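Exo-alpha-sialidase (Clostridium perfringens, PDB 2VO8) carries a cohesin module that probably binds dockerin partners tightly in toxin complexes, while its family 33 hydrolase probably cleaves terminal sialic acids from glycans. Local coordinates at residues 14-19 against 24-29; 30-35 against 117-122; 58-63 against 79-84. All coordinates share one frame; numbering follows the deposited sequence. Where two conformers were deposited one is given.

Interaction 1 (14-19 against 24-29); sequences IKVNDE and SAFEAI
With chi1 at 56°, Val16 sets CG1 between its own backbone N and carbonyl carbon and sends CG2 out to the ring of Phe26, whose CG takes the same crowded position at chi1 71°. CG2 lies 3.6 Å from Phe26 CE1 and 3.7 Å from Phe26 CD1, so this one methyl branch meets the ring obliquely along its CD1-CE1 bond. Alongside, Val16 CB packs at 4.3 Å from Ala28 CB, and Ile14 CD1 reaches the same Ala28 methyl. Leu112 of strand 107-121 touches Ile14, Val16 and Phe26, consistent with their lying on the side of the sheet turned to the sandwich interior.

Lys15 and Ile29 form an antiparallel hydrogen-bonded pair. Ile29 N donates to Lys15 O over 2.8 Å, nearly straight at 167° and in the carbonyl plane; the return bond from Lys15 N to Ile29 O is 3.0 Å long, and its donor is tilted out of the carbonyl plane. A CA-H contact from Ala28 CA gives Lys15 O a second, softer partner, and Ile14 CA does the same for Ile29 O. The Lys15 chain, bent at its third and fourth torsions, carries NZ to a salt bridge with Asp95.

Past Val16 direct backbone bonding gives way to water. Asn17 N lies 4.9 Å from Glu27 O, too far for a direct bond, and a water spans the gap: it accepts from Asn17 N at 2.9 Å and donates to Glu27 O at 2.9 Å. Val16 O turns instead to Lys134 NZ on strand 126-139. Directly bonded at Lys15 and Ile29 and water-bridged at Asn17 and Glu27, this is the antiparallel pairing of strands 10-15 and 26-33 in one sheet of the cohesin beta sandwich.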
ATOM      1  N   ILE A  14      -2.405  -4.953  -3.460  1.00 18.66           N
ATOM      2  CA  ILE A  14      -3.233  -3.736  -3.321  1.00 19.26           C
ATOM      3  C   ILE A  14      -4.668  -4.105  -3.689  1.00 19.00           C
ATOM      4  O   ILE A  14      -4.899  -4.655  -4.760  1.00 18.97           O
ATOM      5  CB  ILE A  14      -2.649  -2.537  -4.123  1.00 18.81           C
ATOM      6  CG1 ILE A  14      -3.638  -1.346  -4.161  1.00 19.75           C
ATOM      7  CG2 ILE A  14      -2.171  -2.892  -5.528  1.00 21.74           C
ATOM      8  CD1 ILE A  14      -2.931  -0.008  -4.612  1.00 20.89           C
ATOM      9  N   LYS A  15      -5.601  -3.812  -2.797  1.00 18.09           N
ATOM     10  CA  LYS A  15      -7.014  -4.152  -2.945  1.00 19.13           C
ATOM     11  C   LYS A  15      -7.786  -2.850  -2.873  1.00 19.15           C
ATOM     12  O   LYS A  15      -7.596  -2.052  -1.955  1.00 18.19           O
ATOM     13  CB  LYS A  15      -7.520  -5.141  -1.919  1.00 19.84           C
ATOM     14  CG  LYS A  15      -6.992  -6.557  -2.108  1.00 19.83           C
ATOM     15  CD  LYS A  15      -7.673  -7.585  -1.176  1.00 20.69           C
ATOM     16  CE  LYS A  15      -7.342  -7.381   0.272  1.00 20.32           C
ATOM     17  NZ  LYS A  15      -5.922  -7.687   0.595  1.00 15.58           N
ATOM     18  N   VAL A  16      -8.577  -2.615  -3.904  1.00 18.97           N
ATOM     19  CA  VAL A  16      -9.363  -1.393  -3.993  1.00 19.83           C
ATOM     20  C   VAL A  16     -10.546  -1.664  -4.906  1.00 19.64           C
ATOM     21  O   VAL A  16     -10.499  -2.521  -5.845  1.00 18.38           O
ATOM     22  CB  VAL A  16      -8.469  -0.202  -4.498  1.00 20.42           C
ATOM     23  CG1 VAL A  16      -7.850  -0.531  -5.751  1.00 22.01           C
ATOM     24  CG2 VAL A  16      -9.281   1.165  -4.635  1.00 19.06           C
ATOM     25  N   ASN A  17     -11.637  -0.964  -4.653  1.00 19.36           N
ATOM     26  CA  ASN A  17     -12.820  -1.123  -5.462  1.00 19.76           C
ATOM     27  C   ASN A  17     -12.460  -0.650  -6.881  1.00 20.09           C
ATOM     28  O   ASN A  17     -11.598   0.204  -7.056  1.00 20.87           O
ATOM     29  CB  ASN A  17     -13.993  -0.258  -4.947  1.00 19.88           C
ATOM     30  CG  ASN A  17     -14.554  -0.729  -3.609  1.00 20.58           C
ATOM     31  OD1 ASN A  17     -14.483  -1.918  -3.247  1.00 15.37           O
ATOM     32  ND2 ASN A  17     -15.165   0.224  -2.884  1.00 17.41           N
ATOM     33  N   ASP A  18     -13.077  -1.319  -7.839  1.00 21.85           N
ATOM     34  CA  ASP A  18     -12.959  -1.048  -9.272  1.00 22.86           C
ATOM     35  C   ASP A  18     -13.469   0.353  -9.610  1.00 22.60           C
ATOM     36  O   ASP A  18     -12.959   1.005 -10.527  1.00 21.62           O
ATOM     37  CB  ASP A  18     -13.836  -2.056 -10.042  1.00 24.38           C
ATOM     38  CG  ASP A  18     -13.202  -3.418 -10.169  1.00 27.71           C
ATOM     39  OD1 ASP A  18     -12.045  -3.616  -9.688  1.00 31.70           O
ATOM     40  OD2 ASP A  18     -13.858  -4.294 -10.793  1.00 27.38           O
ATOM     41  N   GLU A  19     -14.505   0.779  -8.909  1.00 22.05           N
ATOM     42  CA  GLU A  19     -15.112   2.076  -9.153  1.00 22.81           C
ATOM     43  C   GLU A  19     -15.128   2.871  -7.869  1.00 21.42           C
ATOM     44  O   GLU A  19     -15.526   2.359  -6.790  1.00 21.10           O
ATOM     45  CB  GLU A  19     -16.517   1.950  -9.740  1.00 23.62           C
ATOM     46  CG  GLU A  19     -16.479   1.339 -11.173  1.00 26.33           C
ATOM     47  CD  GLU A  19     -17.799   1.382 -11.899  1.00 26.55           C
ATOM     48  OE1 GLU A  19     -18.654   2.244 -11.604  1.00 26.39           O
ATOM     49  OE2 GLU A  19     -17.976   0.531 -12.809  1.00 32.71           O
ATOM     50  N   SER A  24     -16.224  11.157  -2.713  1.00 19.89           N
ATOM     51  CA  SER A  24     -16.506  10.060  -1.801  0.50 19.78           C
ATOM     52  C   SER A  24     -15.181   9.378  -1.463  1.00 20.06           C
ATOM     53  O   SER A  24     -14.462   8.904  -2.337  1.00 20.99           O
ATOM     54  CB  SER A  24     -17.493   9.090  -2.450  0.50 19.32           C
ATOM     55  OG  SER A  24     -18.054   8.205  -1.488  0.50 20.39           O
ATOM     56  N   ALA A  25     -14.841   9.360  -0.176  1.00 20.18           N
ATOM     57  CA  ALA A  25     -13.616   8.747   0.289  1.00 19.10           C
ATOM     58  C   ALA A  25     -13.706   7.207   0.102  1.00 18.70           C
ATOM     59  O   ALA A  25     -14.776   6.583   0.252  1.00 18.91           O
ATOM     60  CB  ALA A  25     -13.354   9.089   1.751  1.00 19.84           C
ATOM     61  N   PHE A  26     -12.574   6.625  -0.235  1.00 17.12           N
ATOM     62  CA  PHE A  26     -12.458   5.166  -0.356  1.00 18.76           C
ATOM     63  C   PHE A  26     -11.090   4.731   0.182  1.00 18.19           C
ATOM     64  O   PHE A  26     -10.223   5.545   0.332  1.00 18.34           O
ATOM     65  CB  PHE A  26     -12.644   4.753  -1.845  1.00 18.58           C
ATOM     66  CG  PHE A  26     -11.477   5.136  -2.736  1.00 19.01           C
ATOM     67  CD1 PHE A  26     -10.413   4.259  -2.989  1.00 18.82           C
ATOM     68  CD2 PHE A  26     -11.444   6.393  -3.356  1.00 18.12           C
ATOM     69  CE1 PHE A  26      -9.347   4.661  -3.776  1.00 20.38           C
ATOM     70  CE2 PHE A  26     -10.376   6.803  -4.102  1.00 18.00           C
ATOM     71  CZ  PHE A  26      -9.330   5.932  -4.349  1.00 20.10           C
ATOM     72  N   GLU A  27     -10.878   3.424   0.411  1.00 19.66           N
ATOM     73  CA  GLU A  27      -9.650   2.831   0.957  0.50 20.16           C
ATOM     74  C   GLU A  27      -8.890   2.020  -0.139  1.00 19.04           C
ATOM     75  O   GLU A  27      -9.549   1.219  -0.802  1.00 21.16           O
ATOM     76  CB  GLU A  27     -10.063   1.858   2.115  0.50 20.50           C
ATOM     77  CG  GLU A  27     -10.305   2.556   3.522  0.50 22.90           C
ATOM     78  CD  GLU A  27     -11.771   2.981   3.863  0.50 23.84           C
ATOM     79  OE1 GLU A  27     -11.959   3.748   4.831  0.50 25.96           O
ATOM     80  OE2 GLU A  27     -12.751   2.555   3.218  0.50 29.78           O
ATOM     81  N   ALA A  28      -7.589   2.218  -0.323  1.00 18.71           N
ATOM     82  CA  ALA A  28      -6.746   1.186  -0.909  1.00 18.68           C
ATOM     83  C   ALA A  28      -6.006   0.427   0.182  1.00 18.48           C
ATOM     84  O   ALA A  28      -5.394   1.032   1.064  1.00 19.27           O
ATOM     85  CB  ALA A  28      -5.762   1.799  -1.892  1.00 17.84           C
ATOM     86  N   ILE A  29      -6.065  -0.899   0.114  1.00 18.42           N
ATOM     87  CA  ILE A  29      -5.536  -1.748   1.175  1.00 19.52           C
ATOM     88  C   ILE A  29      -4.247  -2.436   0.736  1.00 19.69           C
ATOM     89  O   ILE A  29      -4.257  -3.284  -0.157  1.00 18.70           O
ATOM     90  CB  ILE A  29      -6.558  -2.818   1.603  1.00 19.49           C
ATOM     91  CG1 ILE A  29      -7.841  -2.157   2.109  1.00 22.48           C
ATOM     92  CG2 ILE A  29      -5.964  -3.726   2.669  1.00 20.78           C
ATOM     93  CD1 ILE A  29      -8.959  -3.135   2.396  1.00 22.75           C
TER
HETATM   94  O   HOH W   1      -4.022  -5.697  -0.189  1.00 19.73           O
HETATM   95  O   HOH W   2     -11.954   0.193  -2.047  1.00 21.63           O

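Interaction 2 (30-35 against 117-122); sequences LGIEGL and ALVGAG
Ile32 is the first residue of 30-35 to meet Val119. Its CG2, set anti to its carbonyl carbon while CG1 lies between N and that carbon (chi1 58°), comes within 4.3 Å of Val119 CG1. That separation is an ordinary van der Waals contact between methyl groups. No hydrogen bond joins the segments, and the closest CA atoms, those of Ile32 and Ala117, are 9.1 Å apart, far beyond the spacing of paired neighbouring strands; side chains alone therefore bridge the gap. The backbone of Ile32 bonds instead to Ser94, just before strand 95-103.

Glu33 ends the strand, and Gly34 follows with a positive phi of 61° that bends the chain. The N of Gly34 is held by Asp93 OD1, which gives the bend a polar tie. The turn brings Leu35 back over the interior, where Leu35 CD1 stands 4.3 Å from Val119 CG2.

Val119 is thus used on both branches, CG1 for Ile32 and CG2 for Leu35, like a fork between two aliphatic neighbours. Val41 and Val9 also pack on it, and Tyr46, Ile90 and Leu129 touch Ile32. All three touching residues are buried. Apolar contact between strands that share no backbone bonds is how the two layers of a beta sandwich meet, here joining strand 26-33 of one cohesin layer to strand 107-121 of the other.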
ATOM      1  N   LEU A  30      -3.142  -2.063   1.371  1.00 18.38           N
ATOM      2  CA  LEU A  30      -1.833  -2.552   0.985  1.00 18.00           C
ATOM      3  C   LEU A  30      -1.415  -3.740   1.859  1.00 18.55           C
ATOM      4  O   LEU A  30      -1.586  -3.719   3.077  1.00 17.46           O
ATOM      5  CB  LEU A  30      -0.791  -1.483   1.060  1.00 16.97           C
ATOM      6  CG  LEU A  30      -1.128  -0.070   0.587  1.00 18.39           C
ATOM      7  CD1 LEU A  30       0.148   0.757   0.631  1.00 17.08           C
ATOM      8  CD2 LEU A  30      -1.699  -0.199  -0.859  1.00 17.03           C
ATOM      9  N   GLY A  31      -0.898  -4.793   1.236  1.00 18.71           N
ATOM     10  CA  GLY A  31      -0.494  -5.964   2.031  1.00 18.76           C
ATOM     11  C   GLY A  31       0.602  -6.781   1.395  1.00 17.91           C
ATOM     12  O   GLY A  31       1.334  -6.302   0.529  1.00 16.15           O
ATOM     13  N   ILE A  32       0.715  -8.011   1.890  1.00 18.94           N
ATOM     14  CA  ILE A  32       1.677  -8.996   1.353  1.00 20.16           C
ATOM     15  C   ILE A  32       0.936 -10.310   1.132  1.00 19.42           C
ATOM     16  O   ILE A  32      -0.165 -10.525   1.687  1.00 19.39           O
ATOM     17  CB  ILE A  32       2.902  -9.146   2.299  1.00 19.29           C
ATOM     18  CG1 ILE A  32       2.497  -9.580   3.713  1.00 19.27           C
ATOM     19  CG2 ILE A  32       3.766  -7.849   2.352  1.00 18.25           C
ATOM     20  CD1 ILE A  32       3.721  -9.951   4.583  1.00 21.44           C
ATOM     21  N   GLU A  33       1.502 -11.197   0.302  1.00 22.40           N
ATOM     22  CA  GLU A  33       0.870 -12.488   0.006  1.00 22.16           C
ATOM     23  C   GLU A  33       1.949 -13.455  -0.492  1.00 21.98           C
ATOM     24  O   GLU A  33       2.948 -13.042  -1.054  1.00 20.41           O
ATOM     25  CB  GLU A  33      -0.264 -12.332  -1.019  1.00 24.11           C
ATOM     26  CG  GLU A  33      -1.004 -13.626  -1.433  1.00 24.49           C
ATOM     27  CD  GLU A  33      -0.264 -14.419  -2.512  1.00 27.10           C
ATOM     28  OE1 GLU A  33       0.478 -13.818  -3.303  1.00 30.08           O
ATOM     29  OE2 GLU A  33      -0.412 -15.659  -2.549  1.00 31.61           O
ATOM     30  N   GLY A  34       1.767 -14.734  -0.175  1.00 23.31           N
ATOM     31  CA  GLY A  34       2.666 -15.772  -0.672  1.00 24.78           C
ATOM     32  C   GLY A  34       4.119 -15.648  -0.264  1.00 25.75           C
ATOM     33  O   GLY A  34       5.010 -15.991  -1.029  1.00 26.57           O
ATOM     34  N   LEU A  35       4.383 -15.139   0.939  1.00 27.08           N
ATOM     35  CA  LEU A  35       5.759 -15.023   1.409  1.00 28.47           C
ATOM     36  C   LEU A  35       6.397 -16.422   1.540  1.00 29.64           C
ATOM     37  O   LEU A  35       5.690 -17.384   1.873  1.00 29.73           O
ATOM     38  CB  LEU A  35       5.839 -14.305   2.762  1.00 28.57           C
ATOM     39  CG  LEU A  35       6.075 -12.798   2.668  1.00 29.07           C
ATOM     40  CD1 LEU A  35       7.579 -12.466   2.451  1.00 29.70           C
ATOM     41  CD2 LEU A  35       5.183 -12.205   1.530  1.00 30.18           C
ATOM     42  N   ALA A 117       8.425  -2.184  -3.018  1.00 20.46           N
ATOM     43  CA  ALA A 117       7.757  -3.075  -2.058  1.00 20.73           C
ATOM     44  C   ALA A 117       8.828  -4.024  -1.524  1.00 20.75           C
ATOM     45  O   ALA A 117       9.417  -4.776  -2.284  1.00 19.87           O
ATOM     46  CB  ALA A 117       6.642  -3.824  -2.696  1.00 19.67           C
ATOM     47  N   LEU A 118       9.120  -3.886  -0.239  1.00 20.56           N
ATOM     48  CA  LEU A 118      10.290  -4.562   0.391  1.00 22.04           C
ATOM     49  C   LEU A 118       9.818  -5.046   1.744  1.00 22.67           C
ATOM     50  O   LEU A 118       8.886  -4.431   2.324  1.00 21.52           O
ATOM     51  CB  LEU A 118      11.422  -3.580   0.639  1.00 23.40           C
ATOM     52  CG  LEU A 118      12.007  -2.589  -0.359  1.00 25.82           C
ATOM     53  CD1 LEU A 118      12.776  -1.560   0.404  1.00 27.37           C
ATOM     54  CD2 LEU A 118      12.905  -3.299  -1.381  1.00 28.68           C
ATOM     55  N   VAL A 119      10.474  -6.090   2.266  1.00 21.98           N
ATOM     56  CA  VAL A 119      10.273  -6.522   3.661  1.00 22.16           C
ATOM     57  C   VAL A 119      11.620  -6.614   4.381  1.00 22.43           C
ATOM     58  O   VAL A 119      12.644  -6.939   3.772  1.00 21.18           O
ATOM     59  CB  VAL A 119       9.463  -7.862   3.829  1.00 22.57           C
ATOM     60  CG1 VAL A 119       7.976  -7.721   3.403  1.00 20.46           C
ATOM     61  CG2 VAL A 119      10.131  -9.016   3.078  1.00 23.67           C
ATOM     62  N   GLY A 120      11.620  -6.242   5.671  1.00 22.18           N
ATOM     63  CA  GLY A 120      12.741  -6.463   6.570  1.00 22.13           C
ATOM     64  C   GLY A 120      12.406  -7.729   7.300  1.00 21.79           C
ATOM     65  O   GLY A 120      11.253  -7.930   7.731  1.00 20.69           O
ATOM     66  N   ALA A 121      13.409  -8.585   7.443  1.00 23.26           N
ATOM     67  CA  ALA A 121      13.196  -9.941   7.905  1.00 24.76           C
ATOM     68  C   ALA A 121      14.089 -10.233   9.098  1.00 25.16           C
ATOM     69  O   ALA A 121      14.921  -9.415   9.490  1.00 25.12           O
ATOM     70  CB  ALA A 121      13.468 -10.932   6.782  1.00 23.37           C
ATOM     71  N   GLY A 122      13.901 -11.413   9.667  1.00 27.63           N
ATOM     72  CA  GLY A 122      14.649 -11.861  10.869  1.00 28.86           C
ATOM     73  C   GLY A 122      16.107 -12.257  10.662  1.00 30.12           C
ATOM     74  O   GLY A 122      16.815 -12.615  11.611  1.00 31.25           O
TER

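Interaction 3 (58-63 against 79-84); sequences NEITSF and VRILVA
No ring, amide or carboxylate takes part where Ile60 meets Val79 and Ile81, so there are no faces or edges to apportion; the contact is made wholly of branched aliphatic groups. An aromatic side chain does lie close by: Phe48 of strand 41-49 touches Ile81.

Ile60 reaches across with its CD1, which lies 3.6 Å from Val79 CG1 and 4.0 Å from Ile81 CD1, both tip to tip. Its other branch shares the load, with Ile60 CG2 at 4.1 Å from Ile81 CD1. Placing CG1 anti to the carbonyl carbon (chi1 -69°) and keeping the chain extended (chi2 170°) sends CD1 out between the two opposing side chains. In Val79 it is the methyl lying anti to the backbone N, at chi1 -170°, that meets it.

The CA atoms of Ile60 and Ile81 are 8.4 Å apart and no hydrogen bond crosses, too far for directly paired strands, as expected of facing layers. These are the facing layers of the jelly-roll beta sandwich known from cohesins: strand 55-62 pairs with 95-103 in one, strand 78-85 with 41-49 and 67-75 in the other. Val79 and Ile81, two apart on a strand, both point at Ile60, whereas Arg80 between them points away.

Just before Ile60, Asn58 and Glu59 both face Asn100 across the pairing with strand 95-103, a classic beta bulge. Val97 from that strand and Ser71 from strand 67-75 also touch Ile60, while Leu30 packs against Ile81.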
ATOM      1  N   ASN A  58      -5.918  11.484   2.055  1.00 20.35           N
ATOM      2  CA  ASN A  58      -6.565  11.831   3.329  1.00 21.36           C
ATOM      3  C   ASN A  58      -5.804  11.397   4.549  1.00 23.73           C
ATOM      4  O   ASN A  58      -5.434  12.237   5.373  1.00 25.06           O
ATOM      5  CB  ASN A  58      -7.975  11.270   3.422  1.00 20.59           C
ATOM      6  CG  ASN A  58      -8.873  11.805   2.355  1.00 20.86           C
ATOM      7  OD1 ASN A  58      -9.665  11.063   1.733  1.00 20.92           O
ATOM      8  ND2 ASN A  58      -8.743  13.104   2.108  1.00 21.45           N
ATOM      9  N   GLU A  59      -5.583  10.099   4.694  1.00 23.11           N
ATOM     10  CA  GLU A  59      -4.790   9.562   5.840  1.00 22.99           C
ATOM     11  C   GLU A  59      -4.308   8.176   5.450  1.00 22.14           C
ATOM     12  O   GLU A  59      -4.960   7.492   4.641  1.00 21.68           O
ATOM     13  CB  GLU A  59      -5.582   9.433   7.118  1.00 24.43           C
ATOM     14  CG  GLU A  59      -6.889   8.651   6.954  1.00 26.54           C
ATOM     15  CD  GLU A  59      -7.532   8.163   8.270  1.00 29.69           C
ATOM     16  OE1 GLU A  59      -7.170   8.689   9.364  1.00 35.82           O
ATOM     17  OE2 GLU A  59      -8.432   7.276   8.194  1.00 31.01           O
ATOM     18  N   ILE A  60      -3.177   7.794   6.027  1.00 20.96           N
ATOM     19  CA  ILE A  60      -2.591   6.471   5.794  1.00 20.64           C
ATOM     20  C   ILE A  60      -2.434   5.887   7.200  1.00 20.60           C
ATOM     21  O   ILE A  60      -1.789   6.483   8.061  1.00 21.47           O
ATOM     22  CB  ILE A  60      -1.259   6.575   5.084  1.00 20.20           C
ATOM     23  CG1 ILE A  60      -1.438   7.058   3.627  1.00 18.90           C
ATOM     24  CG2 ILE A  60      -0.525   5.228   5.038  1.00 19.41           C
ATOM     25  CD1 ILE A  60      -0.151   7.391   3.011  1.00 18.07           C
ATOM     26  N   THR A  61      -3.081   4.757   7.443  1.00 20.27           N
ATOM     27  CA  THR A  61      -3.039   4.142   8.763  1.00 21.11           C
ATOM     28  C   THR A  61      -2.752   2.647   8.729  1.00 21.34           C
ATOM     29  O   THR A  61      -2.843   1.956   7.693  1.00 20.99           O
ATOM     30  CB  THR A  61      -4.370   4.339   9.495  1.00 21.73           C
ATOM     31  OG1 THR A  61      -5.409   3.756   8.736  1.00 21.89           O
ATOM     32  CG2 THR A  61      -4.691   5.867   9.702  1.00 19.93           C
ATOM     33  N   SER A  62      -2.401   2.126   9.888  1.00 21.70           N
ATOM     34  CA  SER A  62      -2.166   0.680   9.985  1.00 22.38           C
ATOM     35  C   SER A  62      -3.455  -0.108   9.844  1.00 22.02           C
ATOM     36  O   SER A  62      -4.551   0.318  10.245  1.00 21.83           O
ATOM     37  CB  SER A  62      -1.469   0.367  11.324  1.00 22.08           C
ATOM     38  OG  SER A  62      -2.373   0.627  12.358  1.00 23.64           O
ATOM     39  N   PHE A  63      -3.338  -1.307   9.251  1.00 23.23           N
ATOM     40  CA  PHE A  63      -4.503  -2.135   9.029  1.00 25.36           C
ATOM     41  C   PHE A  63      -5.020  -2.714  10.351  1.00 26.17           C
ATOM     42  O   PHE A  63      -6.206  -3.009  10.484  1.00 27.46           O
ATOM     43  CB  PHE A  63      -4.222  -3.213   7.969  1.00 26.12           C
ATOM     44  CG  PHE A  63      -5.446  -3.949   7.522  1.00 26.45           C
ATOM     45  CD1 PHE A  63      -6.271  -3.426   6.536  1.00 28.34           C
ATOM     46  CD2 PHE A  63      -5.767  -5.187   8.086  1.00 28.54           C
ATOM     47  CE1 PHE A  63      -7.419  -4.135   6.125  1.00 28.78           C
ATOM     48  CE2 PHE A  63      -6.883  -5.881   7.677  1.00 28.85           C
ATOM     49  CZ  PHE A  63      -7.717  -5.356   6.697  1.00 28.03           C
ATOM     50  N   VAL A  79       4.373   8.419  -2.287  1.00 21.07           N
ATOM     51  CA  VAL A  79       4.272   8.377  -0.815  1.00 21.83           C
ATOM     52  C   VAL A  79       5.111   7.200  -0.291  1.00 22.39           C
ATOM     53  O   VAL A  79       4.835   6.031  -0.601  1.00 20.12           O
ATOM     54  CB  VAL A  79       2.844   8.228  -0.315  1.00 22.04           C
ATOM     55  CG1 VAL A  79       2.771   8.440   1.262  1.00 24.94           C
ATOM     56  CG2 VAL A  79       1.874   9.169  -1.034  1.00 21.93           C
ATOM     57  N   ARG A  80       6.122   7.543   0.493  1.00 22.91           N
ATOM     58  CA  ARG A  80       6.950   6.561   1.176  1.00 23.36           C
ATOM     59  C   ARG A  80       6.214   6.097   2.419  1.00 21.87           C
ATOM     60  O   ARG A  80       5.847   6.918   3.257  1.00 22.31           O
ATOM     61  CB  ARG A  80       8.308   7.148   1.543  1.00 23.21           C
ATOM     62  CG  ARG A  80       9.167   6.119   2.249  1.00 26.15           C
ATOM     63  CD  ARG A  80      10.622   6.510   2.265  1.00 29.24           C
ATOM     64  NE  ARG A  80      10.906   7.574   3.236  1.00 33.32           N
ATOM     65  CZ  ARG A  80      11.353   8.804   2.943  1.00 34.25           C
ATOM     66  NH1 ARG A  80      11.581   9.189   1.677  1.00 38.01           N
ATOM     67  NH2 ARG A  80      11.571   9.674   3.926  1.00 35.34           N
ATOM     68  N   ILE A  81       6.013   4.793   2.534  1.00 20.16           N
ATOM     69  CA  ILE A  81       5.228   4.173   3.605  1.00 19.96           C
ATOM     70  C   ILE A  81       6.084   3.098   4.271  1.00 21.42           C
ATOM     71  O   ILE A  81       6.567   2.172   3.595  1.00 19.94           O
ATOM     72  CB  ILE A  81       3.931   3.559   3.115  1.00 20.48           C
ATOM     73  CG1 ILE A  81       3.090   4.606   2.359  1.00 18.48           C
ATOM     74  CG2 ILE A  81       3.166   2.874   4.277  1.00 20.07           C
ATOM     75  CD1 ILE A  81       1.845   4.102   1.919  1.00 18.31           C
ATOM     76  N   LEU A  82       6.335   3.291   5.580  1.00 20.68           N
ATOM     77  CA  LEU A  82       7.099   2.325   6.391  1.00 22.04           C
ATOM     78  C   LEU A  82       6.119   1.699   7.359  1.00 22.23           C
ATOM     79  O   LEU A  82       5.471   2.437   8.146  1.00 21.18           O
ATOM     80  CB  LEU A  82       8.215   3.033   7.176  1.00 23.43           C
ATOM     81  CG  LEU A  82       9.259   3.802   6.367  1.00 25.74           C
ATOM     82  CD1 LEU A  82      10.350   4.492   7.247  1.00 27.70           C
ATOM     83  CD2 LEU A  82       9.927   2.890   5.368  1.00 26.49           C
ATOM     84  N   VAL A  83       6.000   0.365   7.304  1.00 21.50           N
ATOM     85  CA  VAL A  83       5.157  -0.450   8.182  1.00 22.12           C
ATOM     86  C   VAL A  83       6.123  -1.242   9.082  1.00 22.40           C
ATOM     87  O   VAL A  83       7.038  -1.873   8.588  1.00 20.69           O
ATOM     88  CB  VAL A  83       4.329  -1.594   7.491  1.00 24.95           C
ATOM     89  CG1 VAL A  83       3.216  -2.042   8.412  1.00 25.43           C
ATOM     90  CG2 VAL A  83       3.785  -1.262   6.092  1.00 25.60           C
ATOM     91  N   ALA A  84       5.909  -1.225  10.391  1.00 21.61           N
ATOM     92  CA  ALA A  84       6.786  -1.995  11.312  1.00 22.18           C
ATOM     93  C   ALA A  84       5.957  -2.735  12.348  1.00 21.63           C
ATOM     94  O   ALA A  84       4.945  -2.239  12.876  1.00 20.42           O
ATOM     95  CB  ALA A  84       7.835  -1.096  11.970  1.00 23.02           C
TER

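In the fold
Interaction 1 is the only one of the three held by backbone hydrogen bonds, because its strands are neighbours in one layer; it is partly buried, and its charged and water-bridged groups lie toward solvent. Interactions 2 and 3 are buried, purely apolar and span the two layers. Strand 26-33 serves interactions 1 and 2 in succession, and interaction 3 is nested in the long loop that interaction 2 closes. Leu30 ties the regions together: its CD2 lies 4.0 Å from Ile14 CD1, and its CD1 is 4.0 Å from Ile81 CD1. Near the surface, Ile29 CG2 packs 3.8 Å from Phe63 CE1, joining 24-29 to 58-63.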